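Local coordinates for insect group II chitinase (PDB 5Y2A), which probably hydrolyses the glycosidic bonds of chitin, as the second catalytic domain of an insect family 18 chitinase folded as a TIM barrel, at residues Gly244-Tyr248 with Leu362-Ile366; Glu1-Val5 with Arg333-Gly339; Leu282-Ile287 with Val317-Asp321. All coordinates share one frame; numbering follows the deposited sequence.

Contact 1: Gly244-Tyr248 with Leu362-Ile366; sequences GVPFY and LLTTI
The backbone N of Leu363, met at 3.7 Å by CZ of Phe247, donates to OD2 of Asp348, whose OD1 takes the N of Leu362. Asp348, which follows barrel strand 339-343, thus accepts from both amides at the start of helix 361-371, and the helix packs on strand 241-254 of the TIM barrel through side chains. Between the two segments themselves the contact is one of apolar groups. Phe247 carries it. It sits in the short irregular piece after residues 244-246, and its chi1 of -74° puts CG anti to the carbonyl carbon and sends the ring toward the helix. Leu362 slides past it in the opposite sense and lays CB over one face of the ring, a CH-pi contact 3.9 Å from the centroid and 20° off the normal, displaced toward the rim. Further out on Leu362, CD1 lies 3.6 Å from CD1 of Phe247. Leu363 crosses the ring at a slant, its CB 4.0 Å from CE2 of Phe247. One turn along the helix, the extended Ile366 side chain brings CD1 to the edge of the same ring, in its plane, 4.0 Å from CE1. The ring is thus met from a face and from its rim, by three side chains of a single helix. Pro246 and Tyr248 point away from the helix, and Tyr248 OH bonds Asp196, while Leu363 also rests on Val5 and Cys7 of strand 4-10. Val245 points at the helix and meets Ile366 tip to tip, CG2 of Val245 standing 4.1 Å from CD1 of Ile366.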
# COMPACT_ATOMS: atom_id res chain seq x y z
N GLY A 244 0.28 -16.37 -18.05
CA GLY A 244 1.02 -15.96 -16.88
C GLY A 244 0.89 -16.94 -15.73
O GLY A 244 -0.14 -17.58 -15.52
N VAL A 245 1.98 -17.06 -14.97
CA VAL A 245 2.04 -17.90 -13.78
C VAL A 245 2.51 -17.01 -12.63
O VAL A 245 3.56 -16.36 -12.75
CB VAL A 245 3.01 -19.08 -13.98
CG1 VAL A 245 3.08 -19.95 -12.72
CG2 VAL A 245 2.62 -19.92 -15.21
N PRO A 246 1.78 -16.95 -11.52
CA PRO A 246 2.24 -16.14 -10.38
C PRO A 246 3.32 -16.88 -9.60
O PRO A 246 3.19 -18.07 -9.31
CB PRO A 246 0.97 -15.96 -9.54
CG PRO A 246 0.21 -17.25 -9.79
CD PRO A 246 0.49 -17.61 -11.24
N PHE A 247 4.39 -16.16 -9.25
CA PHE A 247 5.45 -16.69 -8.39
C PHE A 247 5.29 -16.23 -6.95
O PHE A 247 6.27 -16.11 -6.20
CB PHE A 247 6.83 -16.28 -8.93
CG PHE A 247 7.27 -17.03 -10.18
CD1 PHE A 247 6.45 -17.98 -10.78
CD2 PHE A 247 8.52 -16.78 -10.75
CE1 PHE A 247 6.88 -18.68 -11.93
CE2 PHE A 247 8.95 -17.46 -11.89
CZ PHE A 247 8.13 -18.41 -12.48
N TYR A 248 4.05 -15.97 -6.53
CA TYR A 248 3.73 -15.43 -5.22
C TYR A 248 2.36 -15.95 -4.82
O TYR A 248 1.61 -16.48 -5.65
CB TYR A 248 3.71 -13.89 -5.22
CG TYR A 248 2.63 -13.37 -6.13
CD1 TYR A 248 2.86 -13.21 -7.49
CD2 TYR A 248 1.36 -13.07 -5.64
CE1 TYR A 248 1.87 -12.77 -8.34
CE2 TYR A 248 0.35 -12.63 -6.49
CZ TYR A 248 0.62 -12.48 -7.84
OH TYR A 248 -0.35 -12.04 -8.70
N LEU A 362 10.66 -22.50 -9.77
CA LEU A 362 9.46 -22.32 -10.57
C LEU A 362 9.80 -21.98 -12.02
O LEU A 362 9.23 -22.56 -12.95
CB LEU A 362 8.57 -21.23 -9.96
CG LEU A 362 8.00 -21.49 -8.55
CD1 LEU A 362 7.14 -20.31 -8.09
CD2 LEU A 362 7.20 -22.79 -8.48
N LEU A 363 10.74 -21.06 -12.22
CA LEU A 363 11.10 -20.69 -13.59
C LEU A 363 11.82 -21.83 -14.30
O LEU A 363 11.65 -22.03 -15.51
CB LEU A 363 11.97 -19.43 -13.57
CG LEU A 363 12.33 -18.82 -14.93
CD1 LEU A 363 11.07 -18.41 -15.68
CD2 LEU A 363 13.25 -17.63 -14.74
N THR A 364 12.65 -22.58 -13.58
CA THR A 364 13.32 -23.73 -14.18
C THR A 364 12.31 -24.78 -14.63
O THR A 364 12.46 -25.37 -15.71
CB THR A 364 14.31 -24.33 -13.17
OG1 THR A 364 15.30 -23.34 -12.86
CG2 THR A 364 14.99 -25.56 -13.74
N THR A 365 11.28 -25.03 -13.82
CA THR A 365 10.23 -25.97 -14.19
C THR A 365 9.54 -25.57 -15.49
O THR A 365 9.29 -26.42 -16.36
CB THR A 365 9.22 -26.09 -13.05
OG1 THR A 365 9.87 -26.67 -11.90
CG2 THR A 365 8.05 -26.95 -13.46
N ILE A 366 9.23 -24.28 -15.65
CA ILE A 366 8.59 -23.81 -16.87
C ILE A 366 9.52 -23.98 -18.08
O ILE A 366 9.08 -24.38 -19.17
CB ILE A 366 8.12 -22.34 -16.70
CG1 ILE A 366 6.98 -22.29 -15.67
CG2 ILE A 366 7.69 -21.74 -18.03
CD1 ILE A 366 6.56 -20.88 -15.25

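Contact 2: Glu1-Val5 with Arg333-Gly339; sequences ERFKV and RAMELGG
Lys4 and Gly339 pair in a parallel bridge, CA to CA 4.4 Å, where strands 4-10 and 339-343 lie side by side and close the TIM barrel between its first and last strands. Lys4 N donates to O of Gly338, the residue before the latter strand, at 2.9 Å and nearly straight (171°), and Lys4 is also backbone-bonded to Ser340. The same Gly338 O accepts a water at 2.9 Å, and that water also donates to Arg2 O and accepts from Lys4 NZ, which a bend at chi4 brings round to it. Gly339, with phi of 156°, has a backbone shape natural to glycine, and its CA comes close against Lys4 O. Phe3 points its ring edge at Leu337 O, 3.2 Å from CE1, an oxygen that also accepts from Lys239 NZ. CG of Arg333 lies 3.6 Å from CZ of Phe3, the two side chains crossing at about a right angle. Nearby, NH1 of Arg2 stands 4.0 Å from NE of Arg333, whose NH1 is bonded to Val369 O. Glu336 is close to Arg2 without forming a salt bridge, and its carboxylate probably offsets part of the like charge of the two arginines.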
# COMPACT_ATOMS: atom_id res chain seq x y z
N GLU A 1 12.56 -21.46 -30.73
CA GLU A 1 11.72 -20.29 -30.52
C GLU A 1 10.24 -20.65 -30.71
O GLU A 1 9.37 -19.80 -30.92
CB GLU A 1 12.19 -19.14 -31.44
CG GLU A 1 11.43 -18.96 -32.74
CD GLU A 1 12.02 -17.86 -33.61
OE1 GLU A 1 11.31 -16.87 -33.87
OE2 GLU A 1 13.19 -17.99 -34.04
N ARG A 2 9.91 -21.96 -30.57
CA ARG A 2 8.50 -22.39 -30.63
C ARG A 2 7.67 -21.85 -29.47
O ARG A 2 6.60 -21.44 -29.67
CB ARG A 2 8.28 -23.91 -30.65
CG ARG A 2 6.86 -24.36 -30.91
CD ARG A 2 6.73 -25.90 -30.81
NE ARG A 2 5.53 -26.47 -31.41
CZ ARG A 2 4.74 -27.37 -30.83
NH1 ARG A 2 5.01 -27.80 -29.62
NH2 ARG A 2 3.67 -27.83 -31.44
N PHE A 3 8.20 -21.90 -28.26
CA PHE A 3 7.47 -21.39 -27.10
C PHE A 3 8.28 -20.29 -26.44
O PHE A 3 9.50 -20.39 -26.32
CB PHE A 3 7.16 -22.50 -26.08
CG PHE A 3 6.19 -23.54 -26.59
CD1 PHE A 3 4.85 -23.23 -26.79
CD2 PHE A 3 6.62 -24.83 -26.88
CE1 PHE A 3 3.96 -24.17 -27.26
CE2 PHE A 3 5.73 -25.78 -27.36
CZ PHE A 3 4.41 -25.45 -27.55
N LYS A 4 7.59 -19.24 -26.01
CA LYS A 4 8.23 -18.15 -25.30
C LYS A 4 8.18 -18.37 -23.79
O LYS A 4 7.25 -18.99 -23.27
CB LYS A 4 7.56 -16.81 -25.64
CG LYS A 4 7.57 -16.46 -27.13
CD LYS A 4 6.88 -15.11 -27.38
CE LYS A 4 7.05 -14.65 -28.82
NZ LYS A 4 6.45 -15.61 -29.79
N VAL A 5 9.20 -17.88 -23.10
CA VAL A 5 9.16 -17.75 -21.64
C VAL A 5 9.42 -16.27 -21.36
O VAL A 5 10.55 -15.79 -21.48
CB VAL A 5 10.17 -18.65 -20.93
CG1 VAL A 5 10.09 -18.45 -19.41
CG2 VAL A 5 9.91 -20.11 -21.27
N ARG A 333 1.64 -26.12 -23.74
CA ARG A 333 2.13 -26.93 -24.85
C ARG A 333 1.01 -27.76 -25.46
O ARG A 333 0.91 -27.85 -26.70
CB ARG A 333 3.28 -27.80 -24.38
CG ARG A 333 4.07 -28.36 -25.52
CD ARG A 333 5.43 -28.82 -25.07
NE ARG A 333 6.12 -29.48 -26.16
CZ ARG A 333 7.41 -29.80 -26.15
NH1 ARG A 333 8.14 -29.51 -25.08
NH2 ARG A 333 7.95 -30.40 -27.19
N ALA A 334 0.14 -28.34 -24.64
CA ALA A 334 -0.96 -29.15 -25.16
C ALA A 334 -1.93 -28.31 -25.98
O ALA A 334 -2.40 -28.76 -27.03
CB ALA A 334 -1.69 -29.85 -24.02
N MET A 335 -2.25 -27.11 -25.50
CA MET A 335 -3.11 -26.16 -26.20
C MET A 335 -2.42 -25.46 -27.36
O MET A 335 -3.07 -24.70 -28.08
CB MET A 335 -3.64 -25.11 -25.21
CG MET A 335 -4.65 -25.63 -24.20
SD MET A 335 -6.30 -25.82 -24.90
CE MET A 335 -6.77 -24.10 -25.05
N GLU A 336 -1.11 -25.69 -27.54
CA GLU A 336 -0.34 -25.07 -28.62
C GLU A 336 -0.42 -23.54 -28.57
O GLU A 336 -0.64 -22.86 -29.57
CB GLU A 336 -0.80 -25.60 -29.98
CG GLU A 336 -0.72 -27.12 -30.08
CD GLU A 336 -1.26 -27.67 -31.38
OE1 GLU A 336 -0.55 -28.46 -32.04
OE2 GLU A 336 -2.41 -27.33 -31.75
N LEU A 337 -0.18 -23.00 -27.37
CA LEU A 337 -0.24 -21.56 -27.16
C LEU A 337 1.14 -20.96 -27.45
O LEU A 337 2.06 -21.65 -27.90
CB LEU A 337 -0.71 -21.25 -25.75
CG LEU A 337 -2.05 -21.90 -25.38
CD1 LEU A 337 -2.45 -21.55 -23.95
CD2 LEU A 337 -3.14 -21.48 -26.36
N GLY A 338 1.30 -19.66 -27.19
CA GLY A 338 2.55 -18.99 -27.49
C GLY A 338 3.64 -19.18 -26.46
O GLY A 338 4.83 -19.08 -26.78
N GLY A 339 3.28 -19.43 -25.21
CA GLY A 339 4.28 -19.65 -24.18
C GLY A 339 3.72 -19.35 -22.81
O GLY A 339 2.51 -19.27 -22.62
O HOH W 1 5.71 -18.59 -29.45

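Contact 3: Leu282-Ile287 with Val317-Asp321; sequences LSFYEI and VSFDD
A small hydrophobic core, in what is probably the alpha+beta insertion that family 18 chitinases carry in the barrel, gathers Leu282, Phe284 and Ile287 against Val317 and Phe319. Ile287 does most of the work. Its CG2 lies over one face of the Phe319 ring, a CH-pi contact 3.8 Å from the centroid and 14° off the normal, while CD1 of Ile287 reaches CB of Phe319 at 3.6 Å. A chi1 of 60° puts CG of Phe319 between its backbone N and carbonyl carbon, the crowded position, and chi2 of -81° sets how the ring is turned. Val317 CG2 fills in beside it, 3.9 Å from Ile287 CD1 and 4.0 Å from Leu282 CD1. Toward one side of its ring, CD2 of Phe319 meets the edge of the Phe284 ring, 4.1 Å from CE1, and Asp320 O approaches the same CE1 at a slant. Ser283 and Glu286 form a capping box at the start of helix 284-292: Glu286 N donates to Ser283 OG at 3.0 Å, and Ser283 N donates to Glu286 OE1 at 2.9 Å. Asp321 meanwhile caps helix 322-334 through Met324 N and forms a salt bridge with Arg300. The core thus lies where strand 281-283 turns into helix 284-292, facing strand 315-318 just before helix 322-334; strands 281-283 and 315-318 each pair antiparallel with strand 241-254.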
# COMPACT_ATOMS: atom_id res chain seq x y z
N LEU A 282 2.70 -12.83 -0.36
CA LEU A 282 3.91 -13.54 0.06
C LEU A 282 4.60 -14.10 -1.17
O LEU A 282 3.94 -14.70 -2.03
CB LEU A 282 3.59 -14.69 1.03
CG LEU A 282 3.04 -14.36 2.43
CD1 LEU A 282 2.59 -15.63 3.15
CD2 LEU A 282 4.08 -13.62 3.27
N SER A 283 5.91 -13.90 -1.27
CA SER A 283 6.67 -14.51 -2.35
C SER A 283 6.68 -16.03 -2.18
O SER A 283 6.43 -16.56 -1.09
CB SER A 283 8.11 -13.99 -2.36
OG SER A 283 8.84 -14.50 -1.25
N PHE A 284 6.98 -16.73 -3.27
CA PHE A 284 7.09 -18.18 -3.18
C PHE A 284 8.14 -18.58 -2.15
O PHE A 284 7.92 -19.53 -1.39
CB PHE A 284 7.43 -18.79 -4.54
CG PHE A 284 7.48 -20.30 -4.52
CD1 PHE A 284 6.36 -21.05 -4.16
CD2 PHE A 284 8.66 -20.97 -4.82
CE1 PHE A 284 6.41 -22.43 -4.13
CE2 PHE A 284 8.71 -22.37 -4.79
CZ PHE A 284 7.59 -23.09 -4.44
N TYR A 285 9.27 -17.87 -2.09
CA TYR A 285 10.30 -18.25 -1.13
C TYR A 285 9.88 -17.96 0.30
O TYR A 285 10.25 -18.71 1.22
CB TYR A 285 11.64 -17.58 -1.47
CG TYR A 285 11.70 -16.07 -1.44
CD1 TYR A 285 11.88 -15.38 -0.24
CD2 TYR A 285 11.64 -15.33 -2.62
CE1 TYR A 285 11.95 -13.98 -0.22
CE2 TYR A 285 11.72 -13.94 -2.60
CZ TYR A 285 11.88 -13.28 -1.40
OH TYR A 285 11.96 -11.90 -1.38
N GLU A 286 9.08 -16.91 0.53
CA GLU A 286 8.54 -16.69 1.87
C GLU A 286 7.57 -17.80 2.25
O GLU A 286 7.47 -18.18 3.43
CB GLU A 286 7.85 -15.32 1.94
CG GLU A 286 8.82 -14.15 1.91
CD GLU A 286 8.14 -12.79 1.76
OE1 GLU A 286 7.15 -12.68 1.00
OE2 GLU A 286 8.62 -11.82 2.38
N ILE A 287 6.84 -18.34 1.28
CA ILE A 287 5.96 -19.47 1.56
C ILE A 287 6.78 -20.71 1.88
O ILE A 287 6.42 -21.50 2.77
CB ILE A 287 5.01 -19.69 0.36
CG1 ILE A 287 4.08 -18.49 0.20
CG2 ILE A 287 4.21 -20.98 0.53
CD1 ILE A 287 3.35 -18.49 -1.12
N VAL A 317 -2.56 -18.87 2.80
CA VAL A 317 -1.99 -18.33 1.57
C VAL A 317 -2.12 -19.37 0.47
O VAL A 317 -1.74 -20.54 0.65
CB VAL A 317 -0.52 -17.89 1.75
CG1 VAL A 317 0.37 -19.05 2.21
CG2 VAL A 317 0.02 -17.22 0.48
N SER A 318 -2.64 -18.96 -0.68
CA SER A 318 -2.76 -19.82 -1.85
C SER A 318 -1.70 -19.44 -2.88
O SER A 318 -1.35 -18.27 -3.03
CB SER A 318 -4.15 -19.71 -2.48
OG SER A 318 -4.45 -18.36 -2.80
N PHE A 319 -1.20 -20.43 -3.62
CA PHE A 319 -0.04 -20.21 -4.47
C PHE A 319 0.10 -21.38 -5.44
O PHE A 319 -0.50 -22.44 -5.24
CB PHE A 319 1.23 -20.07 -3.63
CG PHE A 319 1.53 -21.28 -2.78
CD1 PHE A 319 0.88 -21.48 -1.57
CD2 PHE A 319 2.45 -22.23 -3.21
CE1 PHE A 319 1.15 -22.60 -0.79
CE2 PHE A 319 2.73 -23.35 -2.44
CZ PHE A 319 2.07 -23.53 -1.23
N ASP A 320 0.92 -21.18 -6.47
CA ASP A 320 1.33 -22.25 -7.36
C ASP A 320 2.69 -22.78 -6.92
O ASP A 320 3.62 -21.99 -6.68
CB ASP A 320 1.40 -21.78 -8.82
CG ASP A 320 0.04 -21.67 -9.46
OD1 ASP A 320 -0.94 -22.11 -8.84
OD2 ASP A 320 -0.06 -21.15 -10.60
N ASP A 321 2.81 -24.10 -6.82
CA ASP A 321 4.07 -24.75 -6.53
C ASP A 321 4.66 -25.31 -7.82
O ASP A 321 4.14 -25.06 -8.92
CB ASP A 321 3.88 -25.85 -5.47
CG ASP A 321 3.14 -27.07 -6.00
OD1 ASP A 321 2.35 -26.96 -6.97
OD2 ASP A 321 3.32 -28.17 -5.43

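How the contacts relate
The chain starts at residues 1-5, and contact 2 draws this N terminus to residues 333-339, closing a loop of almost the whole catalytic fold. Contact 1 opens inside that loop at residues 244-248 but closes only at 362-366, beyond its end, so the two cross. Contact 3, from 282-287 to 317-321, closes the smallest loop and lies within both others. Contacts 1 and 2 meet where Leu363 and Ile366 pack on Val5, joining helix 361-371 to the barrel seam. Contacts 1 and 3 meet where Leu362 packs on Phe284 and Asp321 and where Phe247 O probably accepts a hydrogen bond from Phe284 N, whereas contacts 2 and 3 stay about 12 Å apart at their nearest atoms.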